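Local structure of diaminopimelate decarboxylase (Phaeodactylum tricornutum, 7JPJ) at residues K18-A23 with V413-A418; M59-N64 with Y283-A288; S66-F71 with R87-A92. The protein probably catalyses the pyridoxal 5'-phosphate-dependent decarboxylation of diaminopimelate to lysine, and works as a dimer. All blocks are in the same frame, centred on the assembly; numbering follows the deposited sequence.

Interaction 1 belongs to the beta domain, whereas interactions 2 and 3 belong to the pyridoxal-binding barrel. Interactions 2 and 3 have centres about 12 Å apart and touch directly: Val-285 CG1 meets Phe-71 CE2 at 3.7 Å, and Met-59 CE meets Leu-68 CD1 at 3.9 Å. Interaction 1 lies further off, its centre about 18 Å from that of interaction 2 and about 21 Å from that of interaction 3, and touches neither. Interaction 2 carries Lys-60, the predicted cofactor lysine, without cofactor here. The side chain of Ala-61 is about 10 Å from bound D-lysine. Interactions 2 and 3 also reach the second subunit.

Interaction 1: residues K18-A23 with V413-A418; sequences KACIDA and VLVDKA
Cys-20 projects from helix 14-24 onto two valines of strand 412-415. Its sulfur does the closer touching: SG lies 3.8 Å from CG2 of Val-415. Its CB faces Val-413, at 4.2 Å from CG1. The other methyl of Val-413, CG2, comes up to the Cys-20 backbone, 4.0 Å from its O. The cysteine therefore meets Val-413 with its CB and Val-415, two residues on, with its sulfur.

Torsions set this up. The Cys-20 sulfur stands beside its own backbone N, opposite the carbonyl carbon (chi1 -60°). Val-413 holds CG1 opposite its backbone N, which places that methyl by the cysteine CB. Leu-414, between the two valines, turns its CB away from the helix. The helix thus sees one face of the strand. Ala-23, one turn further along, also directs its CB at the strand, stays just beyond touching distance, and packs on Ala-421.

Further out, Val-413 and Val-415 are fixed by backbone hydrogen bonds to strand 29-33 and to Ile-34 just beyond it. Leu-29 of that strand touches both Cys-20 and Val-413. Beyond the strand, Asp-416 makes an Asx turn: its OD1 accepts from Ala-418 N at 3.2 Å, from above the carboxylate plane. The same OD1 also takes Lys-420 N, and OD2 takes His-422 NE2.

The helix covers the part of the beta-domain sheet formed by strands 412-415, 29-33 and 421-423, far from the annotated sites. No hydrogen bond joins the two segments, and all three touching residues are buried. The contact is held by apolar packing, with the cysteine sulfur acting as an apolar group.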
loop_
_atom_site.group_PDB
_atom_site.type_symbol
_atom_site.label_atom_id
_atom_site.label_comp_id
_atom_site.label_asym_id
_atom_site.label_seq_id
_atom_site.Cartn_x
_atom_site.Cartn_y
_atom_site.Cartn_z
ATOM N N LYS A 18 -22.354 13.915 9.126
ATOM C CA LYS A 18 -21.857 15.268 9.468
ATOM C C LYS A 18 -21.382 15.318 10.920
ATOM O O LYS A 18 -20.446 16.054 11.180
ATOM C CB LYS A 18 -22.906 16.354 9.231
ATOM C CG LYS A 18 -22.437 17.563 8.440
ATOM C CD LYS A 18 -23.237 18.801 8.756
ATOM C CE LYS A 18 -22.376 20.024 8.981
ATOM N NZ LYS A 18 -23.180 21.269 8.994
ATOM N N ALA A 19 -22.001 14.559 11.821
ATOM C CA ALA A 19 -21.529 14.562 13.202
ATOM C C ALA A 19 -20.103 14.032 13.301
ATOM O O ALA A 19 -19.298 14.538 14.092
ATOM C CB ALA A 19 -22.473 13.742 14.083
ATOM N N CYS A 20 -19.772 13.012 12.500
ATOM C CA CYS A 20 -18.411 12.487 12.485
ATOM C C CYS A 20 -17.434 13.496 11.898
ATOM O O CYS A 20 -16.334 13.687 12.432
ATOM C CB CYS A 20 -18.359 11.186 11.686
ATOM S SG CYS A 20 -19.399 9.874 12.320
ATOM N N ILE A 21 -17.816 14.145 10.795
ATOM C CA ILE A 21 -16.928 15.100 10.138
ATOM C C ILE A 21 -16.578 16.246 11.079
ATOM O O ILE A 21 -15.424 16.685 11.143
ATOM C CB ILE A 21 -17.568 15.609 8.833
ATOM C CG1 ILE A 21 -17.864 14.435 7.899
ATOM C CG2 ILE A 21 -16.652 16.607 8.148
ATOM C CD1 ILE A 21 -18.509 14.838 6.601
ATOM N N ASP A 22 -17.567 16.746 11.823
ATOM C CA ASP A 22 -17.304 17.797 12.803
ATOM C C ASP A 22 -16.354 17.324 13.898
ATOM O O ASP A 22 -15.491 18.085 14.350
ATOM C CB ASP A 22 -18.621 18.289 13.402
ATOM C CG ASP A 22 -19.541 18.906 12.362
ATOM O OD1 ASP A 22 -19.341 18.656 11.152
ATOM O OD2 ASP A 22 -20.494 19.612 12.762
ATOM N N ALA A 23 -16.490 16.068 14.333
ATOM C CA ALA A 23 -15.628 15.558 15.395
ATOM C C ALA A 23 -14.195 15.363 14.919
ATOM O O ALA A 23 -13.262 15.430 15.727
ATOM C CB ALA A 23 -16.188 14.244 15.943
ATOM N N VAL A 413 -12.775 8.004 13.972
ATOM C CA VAL A 413 -13.903 8.409 14.800
ATOM C C VAL A 413 -14.640 7.159 15.260
ATOM O O VAL A 413 -14.738 6.176 14.517
ATOM C CB VAL A 413 -14.849 9.360 14.034
ATOM C CG1 VAL A 413 -16.056 9.736 14.882
ATOM C CG2 VAL A 413 -14.103 10.606 13.595
ATOM N N LEU A 414 -15.141 7.194 16.493
ATOM C CA LEU A 414 -15.959 6.128 17.057
ATOM C C LEU A 414 -17.368 6.656 17.294
ATOM O O LEU A 414 -17.541 7.714 17.909
ATOM C CB LEU A 414 -15.355 5.615 18.366
ATOM C CG LEU A 414 -15.874 4.286 18.918
ATOM C CD1 LEU A 414 -15.507 3.140 17.991
ATOM C CD2 LEU A 414 -15.335 4.041 20.320
ATOM N N VAL A 415 -18.368 5.927 16.808
ATOM C CA VAL A 415 -19.770 6.313 16.938
ATOM C C VAL A 415 -20.415 5.395 17.969
ATOM O O VAL A 415 -20.586 4.194 17.726
ATOM C CB VAL A 415 -20.506 6.249 15.593
ATOM C CG1 VAL A 415 -21.798 7.036 15.666
ATOM C CG2 VAL A 415 -19.620 6.788 14.482
ATOM N N ASP A 416 -20.788 5.961 19.116
ATOM C CA ASP A 416 -21.301 5.161 20.219
ATOM C C ASP A 416 -22.722 4.678 19.924
ATOM O O ASP A 416 -23.344 5.047 18.925
ATOM C CB ASP A 416 -21.254 5.952 21.532
ATOM C CG ASP A 416 -22.039 7.259 21.477
ATOM O OD1 ASP A 416 -22.858 7.454 20.552
ATOM O OD2 ASP A 416 -21.836 8.101 22.379
ATOM N N LYS A 417 -23.238 3.846 20.831
ATOM C CA LYS A 417 -24.564 3.259 20.668
ATOM C C LYS A 417 -25.670 4.303 20.594
ATOM O O LYS A 417 -26.808 3.948 20.270
ATOM C CB LYS A 417 -24.849 2.300 21.825
ATOM C CG LYS A 417 -24.307 0.892 21.643
ATOM C CD LYS A 417 -25.095 -0.091 22.498
ATOM C CE LYS A 417 -25.020 -1.511 21.960
ATOM N NZ LYS A 417 -25.506 -1.618 20.556
ATOM N N ALA A 418 -25.373 5.565 20.892
ATOM C CA ALA A 418 -26.367 6.627 20.877
ATOM C C ALA A 418 -26.251 7.539 19.663
ATOM O O ALA A 418 -27.048 8.472 19.528
ATOM C CB ALA A 418 -26.265 7.461 22.158
#

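Interaction 2: residues M59-N64 with Y283-A288; sequences MKACPN and YLVAMA
Val-285 points its side chain at Ala-61 and Cys-62, in the barrel of the fold type III PLP enzymes. Residues 59-64 form the loop between strand 53-58 and helix 65-73. Residues 283-285 lie on the short helix 282-285, which follows strand 275-278. These two strands are neighbours in the parallel sheet, so the contact joins their following connections.

One methyl carries the contact. Val-285 CG2 sits 3.9 Å from Ala-61 CB and 4.4 Å from Cys-62 CB. With chi1 at -66°, CG2 lies between the backbone N and the carbonyl carbon, and CG1 lies opposite the carbonyl carbon. This rotation directs CG2 to the loop and CG1 to helix 65-73. Ile-67 of that helix also packs on Val-285.

Cys-62 holds SG opposite its backbone N (chi1 -170°), and its CB, not the sulfur, comes nearest to the valine. The Cys-62 backbone is extended, after the 3-10 segment 59-61. Its O accepts from Tyr-57 OH. Ala-61 is tied through its backbone to Tyr-395.

The loop also carries Lys-60, the predicted cofactor lysine, which has no cofactor attached here. Lys-60 packs on Glu-85 and on Cys-357 of the second subunit, a predicted proton donor. The Ala-61 side chain is about 5 Å from a bound sulfate, which probably comes from the crystallisation liquor. At the loop's end, Asn-64 is the N-cap of helix 65-73: its OD1 accepts from Ser-66 N, while its ND2 donates to Glu-412 OE1.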
loop_
_atom_site.group_PDB
_atom_site.type_symbol
_atom_site.label_atom_id
_atom_site.label_comp_id
_atom_site.label_asym_id
_atom_site.label_seq_id
_atom_site.Cartn_x
_atom_site.Cartn_y
_atom_site.Cartn_z
ATOM N N MET A 59 -5.400 -8.445 15.219
ATOM C CA MET A 59 -5.344 -6.987 15.274
ATOM C C MET A 59 -4.700 -6.365 14.044
ATOM O O MET A 59 -4.816 -5.147 13.862
ATOM C CB MET A 59 -4.582 -6.524 16.516
ATOM C CG MET A 59 -3.164 -7.058 16.608
ATOM S SD MET A 59 -2.327 -6.527 18.112
ATOM C CE MET A 59 -2.278 -4.756 17.859
ATOM N N LYS A 60 -4.023 -7.158 13.208
ATOM C CA LYS A 60 -3.440 -6.629 11.979
ATOM C C LYS A 60 -4.489 -6.017 11.060
ATOM O O LYS A 60 -4.139 -5.235 10.171
ATOM C CB LYS A 60 -2.681 -7.730 11.237
ATOM C CG LYS A 60 -3.581 -8.734 10.530
ATOM C CD LYS A 60 -2.833 -10.014 10.192
ATOM C CE LYS A 60 -3.747 -11.031 9.532
ATOM N NZ LYS A 60 -3.110 -12.371 9.435
ATOM N N ALA A 61 -5.767 -6.351 11.257
ATOM C CA ALA A 61 -6.827 -5.801 10.424
ATOM C C ALA A 61 -7.183 -4.373 10.819
ATOM O O ALA A 61 -7.590 -3.584 9.959
ATOM C CB ALA A 61 -8.064 -6.696 10.499
ATOM N N CYS A 62 -7.041 -4.027 12.102
ATOM C CA CYS A 62 -7.295 -2.683 12.612
ATOM C C CYS A 62 -6.751 -2.545 14.030
ATOM O O CYS A 62 -7.378 -3.021 14.986
ATOM C CB CYS A 62 -8.787 -2.359 12.593
ATOM S SG CYS A 62 -9.129 -0.618 12.935
ATOM N N PRO A 63 -5.603 -1.881 14.210
ATOM C CA PRO A 63 -4.919 -1.934 15.509
ATOM C C PRO A 63 -5.213 -0.772 16.448
ATOM O O PRO A 63 -4.478 -0.584 17.422
ATOM C CB PRO A 63 -3.437 -1.952 15.110
ATOM C CG PRO A 63 -3.388 -1.331 13.723
ATOM C CD PRO A 63 -4.790 -1.202 13.188
ATOM N N ASN A 64 -6.265 0.005 16.191
ATOM C CA ASN A 64 -6.582 1.128 17.067
ATOM C C ASN A 64 -6.855 0.647 18.488
ATOM O O ASN A 64 -7.526 -0.365 18.705
ATOM C CB ASN A 64 -7.789 1.903 16.538
ATOM C CG ASN A 64 -8.047 3.182 17.319
ATOM O OD1 ASN A 64 -8.584 3.147 18.426
ATOM N ND2 ASN A 64 -7.659 4.317 16.747
ATOM N N TYR A 283 -13.849 -10.732 9.848
ATOM C CA TYR A 283 -15.197 -10.964 10.361
ATOM C C TYR A 283 -15.543 -10.074 11.549
ATOM O O TYR A 283 -16.729 -9.878 11.831
ATOM C CB TYR A 283 -15.363 -12.433 10.755
ATOM C CG TYR A 283 -16.791 -12.932 10.691
ATOM C CD1 TYR A 283 -17.303 -13.480 9.522
ATOM C CD2 TYR A 283 -17.626 -12.858 11.802
ATOM C CE1 TYR A 283 -18.610 -13.940 9.460
ATOM C CE2 TYR A 283 -18.933 -13.315 11.749
ATOM C CZ TYR A 283 -19.418 -13.856 10.576
ATOM O OH TYR A 283 -20.716 -14.311 10.519
ATOM N N LEU A 284 -14.549 -9.524 12.240
ATOM C CA LEU A 284 -14.821 -8.745 13.440
ATOM C C LEU A 284 -14.939 -7.249 13.182
ATOM O O LEU A 284 -15.690 -6.571 13.893
ATOM C CB LEU A 284 -13.728 -8.991 14.481
ATOM C CG LEU A 284 -13.889 -10.205 15.393
ATOM C CD1 LEU A 284 -12.569 -10.534 16.059
ATOM C CD2 LEU A 284 -14.961 -9.950 16.443
ATOM N N VAL A 285 -14.230 -6.712 12.188
ATOM C CA VAL A 285 -14.084 -5.264 12.074
ATOM C C VAL A 285 -14.444 -4.738 10.687
ATOM O O VAL A 285 -14.579 -3.523 10.501
ATOM C CB VAL A 285 -12.652 -4.832 12.448
ATOM C CG1 VAL A 285 -12.370 -5.108 13.918
ATOM C CG2 VAL A 285 -11.632 -5.531 11.563
ATOM N N ALA A 286 -14.597 -5.630 9.705
ATOM C CA ALA A 286 -14.817 -5.202 8.324
ATOM C C ALA A 286 -16.024 -4.283 8.179
ATOM O O ALA A 286 -15.872 -3.107 7.832
ATOM C CB ALA A 286 -14.986 -6.409 7.400
ATOM N N MET A 287 -17.224 -4.805 8.438
ATOM C CA MET A 287 -18.443 -4.008 8.314
ATOM C C MET A 287 -18.589 -2.970 9.414
ATOM O O MET A 287 -19.539 -2.181 9.367
ATOM C CB MET A 287 -19.675 -4.917 8.310
ATOM C CG MET A 287 -19.673 -5.975 7.220
ATOM S SD MET A 287 -19.309 -5.353 5.565
ATOM C CE MET A 287 -20.526 -4.050 5.392
ATOM N N ALA A 288 -17.693 -2.949 10.395
ATOM C CA ALA A 288 -17.779 -1.993 11.487
ATOM C C ALA A 288 -17.105 -0.666 11.172
ATOM O O ALA A 288 -17.227 0.274 11.964
ATOM C CB ALA A 288 -17.166 -2.585 12.761
#

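Interaction 3: residues S66-F71 with R87-A92; sequences SILKYF and RRAMDA
Leu-68 and Lys-69, neighbours on helix 65-73, meet Ala-89 of helix 83-91 and Ala-92, which follows it, in two different ways. Leu-68 aims its CB at these residues and reaches them with an apolar branch. Lys-69 starts out to one flank and bends back with its amine.

The Leu-68 branch in question is CD1. It lies 3.8 Å from Ala-89 CA and 3.9 Å from Ala-92 CB, so it sits across one turn of the partner backbone. Ala-89 CB is slightly further, at 4.1 Å from the same CD1. Ala-92 turns its CB toward helix 65-73, and this methyl also meets Leu-68 CB at 3.9 Å. The small alanine side chains let the two backbones come close: the CA atoms of Lys-69 and Ala-92 are 6.3 Å apart.

Lys-69 passes over the Ala-92 carbonyl. Its chain is extended as far as CE and then bends at chi4 (-63°), which brings NZ down to within 2.8 Å of Ala-92 O. The hydrogen bond comes in from above the carbonyl plane, 58° out of it, with a C=O...N angle of 108°. The aliphatic part of the chain follows the same oxygen, with Lys-69 CG at 3.3 Å from Ala-92 O. Lys-69 is exposed, whereas Leu-68, Ala-89 and Ala-92 are buried.

Arg-88, next to Ala-89, forms a salt bridge from NH2 to Glu-437 of the second subunit and a hydrogen bond from NH1 to Ser-406 of that subunit. Strand 77-80 lies between the two helices in sequence. This is the packing of consecutive outer helices in the TIM-barrel domain of a fold type III PLP-dependent decarboxylase.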
loop_
_atom_site.group_PDB
_atom_site.type_symbol
_atom_site.label_atom_id
_atom_site.label_comp_id
_atom_site.label_asym_id
_atom_site.label_seq_id
_atom_site.Cartn_x
_atom_site.Cartn_y
_atom_site.Cartn_z
ATOM N N SER A 66 -8.687 1.731 20.927
ATOM C CA SER A 66 -10.084 1.645 21.338
ATOM C C SER A 66 -10.711 0.332 20.888
ATOM O O SER A 66 -11.479 -0.286 21.635
ATOM C CB SER A 66 -10.869 2.835 20.786
ATOM O OG SER A 66 -10.366 4.055 21.301
ATOM N N ILE A 67 -10.397 -0.115 19.671
ATOM C CA ILE A 67 -10.885 -1.415 19.218
ATOM C C ILE A 67 -10.319 -2.526 20.093
ATOM O O ILE A 67 -11.033 -3.459 20.482
ATOM C CB ILE A 67 -10.541 -1.629 17.731
ATOM C CG1 ILE A 67 -11.010 -0.434 16.897
ATOM C CG2 ILE A 67 -11.163 -2.918 17.217
ATOM C CD1 ILE A 67 -12.514 -0.250 16.878
ATOM N N LEU A 68 -9.028 -2.441 20.425
ATOM C CA LEU A 68 -8.428 -3.421 21.326
ATOM C C LEU A 68 -9.097 -3.385 22.693
ATOM O O LEU A 68 -9.417 -4.431 23.267
ATOM C CB LEU A 68 -6.928 -3.166 21.460
ATOM C CG LEU A 68 -6.067 -3.393 20.222
ATOM C CD1 LEU A 68 -4.602 -3.213 20.578
ATOM C CD2 LEU A 68 -6.320 -4.770 19.638
ATOM N N LYS A 69 -9.312 -2.183 23.230
ATOM C CA LYS A 69 -9.943 -2.064 24.540
ATOM C C LYS A 69 -11.370 -2.600 24.519
ATOM O O LYS A 69 -11.827 -3.209 25.493
ATOM C CB LYS A 69 -9.922 -0.607 25.004
ATOM C CG LYS A 69 -8.534 -0.068 25.316
ATOM C CD LYS A 69 -8.579 1.425 25.607
ATOM C CE LYS A 69 -7.180 2.023 25.722
ATOM N NZ LYS A 69 -6.408 1.452 26.864
ATOM N N TYR A 70 -12.088 -2.390 23.411
ATOM C CA TYR A 70 -13.470 -2.854 23.339
ATOM C C TYR A 70 -13.539 -4.376 23.284
ATOM O O TYR A 70 -14.324 -4.997 24.011
ATOM C CB TYR A 70 -14.183 -2.250 22.132
ATOM C CG TYR A 70 -15.555 -2.845 21.954
ATOM C CD1 TYR A 70 -16.616 -2.424 22.743
ATOM C CD2 TYR A 70 -15.785 -3.862 21.032
ATOM C CE1 TYR A 70 -17.871 -2.978 22.607
ATOM C CE2 TYR A 70 -17.040 -4.424 20.891
ATOM C CZ TYR A 70 -18.077 -3.977 21.680
ATOM O OH TYR A 70 -19.329 -4.527 21.548
ATOM N N PHE A 71 -12.742 -4.994 22.409
ATOM C CA PHE A 71 -12.745 -6.450 22.314
ATOM C C PHE A 71 -12.208 -7.096 23.584
ATOM O O PHE A 71 -12.568 -8.235 23.896
ATOM C CB PHE A 71 -11.929 -6.907 21.108
ATOM C CG PHE A 71 -12.614 -6.686 19.787
ATOM C CD1 PHE A 71 -13.995 -6.717 19.690
ATOM C CD2 PHE A 71 -11.871 -6.456 18.639
ATOM C CE1 PHE A 71 -14.623 -6.517 18.472
ATOM C CE2 PHE A 71 -12.493 -6.256 17.422
ATOM C CZ PHE A 71 -13.871 -6.285 17.337
ATOM N N ARG A 87 3.746 -5.662 21.700
ATOM C CA ARG A 87 4.004 -4.499 22.542
ATOM C C ARG A 87 2.926 -3.436 22.376
ATOM O O ARG A 87 2.665 -2.669 23.309
ATOM C CB ARG A 87 5.381 -3.917 22.219
ATOM C CG ARG A 87 6.554 -4.747 22.723
ATOM C CD ARG A 87 7.694 -3.856 23.206
ATOM N NE ARG A 87 8.855 -4.624 23.650
ATOM C CZ ARG A 87 9.089 -4.968 24.915
ATOM N NH1 ARG A 87 8.239 -4.615 25.870
ATOM N NH2 ARG A 87 10.176 -5.664 25.226
ATOM N N ARG A 88 2.292 -3.375 21.205
ATOM C CA ARG A 88 1.222 -2.407 20.989
ATOM C C ARG A 88 -0.029 -2.786 21.776
ATOM O O ARG A 88 -0.646 -1.936 22.429
ATOM C CB ARG A 88 0.917 -2.300 19.494
ATOM C CG ARG A 88 -0.003 -1.154 19.108
ATOM C CD ARG A 88 -0.111 -1.033 17.594
ATOM N NE ARG A 88 -0.884 0.138 17.186
ATOM C CZ ARG A 88 -1.019 0.543 15.927
ATOM N NH1 ARG A 88 -0.431 -0.124 14.945
ATOM N NH2 ARG A 88 -1.743 1.617 15.650
ATOM N N ALA A 89 -0.416 -4.066 21.728
ATOM C CA ALA A 89 -1.611 -4.507 22.439
ATOM C C ALA A 89 -1.462 -4.335 23.941
ATOM O O ALA A 89 -2.442 -4.033 24.632
ATOM C CB ALA A 89 -1.921 -5.967 22.107
ATOM N N MET A 90 -0.251 -4.522 24.464
ATOM C CA MET A 90 -0.045 -4.348 25.895
ATOM C C MET A 90 -0.150 -2.883 26.295
ATOM O O MET A 90 -0.475 -2.579 27.448
ATOM C CB MET A 90 1.305 -4.932 26.303
ATOM C CG MET A 90 1.308 -6.449 26.340
ATOM S SD MET A 90 2.822 -7.144 27.018
ATOM C CE MET A 90 4.038 -6.408 25.925
ATOM N N ASP A 91 0.107 -1.964 25.359
ATOM C CA ASP A 91 -0.085 -0.547 25.646
ATOM C C ASP A 91 -1.560 -0.199 25.791
ATOM O O ASP A 91 -1.908 0.718 26.545
ATOM C CB ASP A 91 0.558 0.303 24.552
ATOM C CG ASP A 91 2.030 0.561 24.807
ATOM O OD1 ASP A 91 2.461 0.419 25.972
ATOM O OD2 ASP A 91 2.758 0.904 23.847
ATOM N N ALA A 92 -2.439 -0.917 25.088
ATOM C CA ALA A 92 -3.878 -0.687 25.160
ATOM C C ALA A 92 -4.531 -1.358 26.362
ATOM O O ALA A 92 -5.757 -1.283 26.503
ATOM C CB ALA A 92 -4.550 -1.173 23.874
#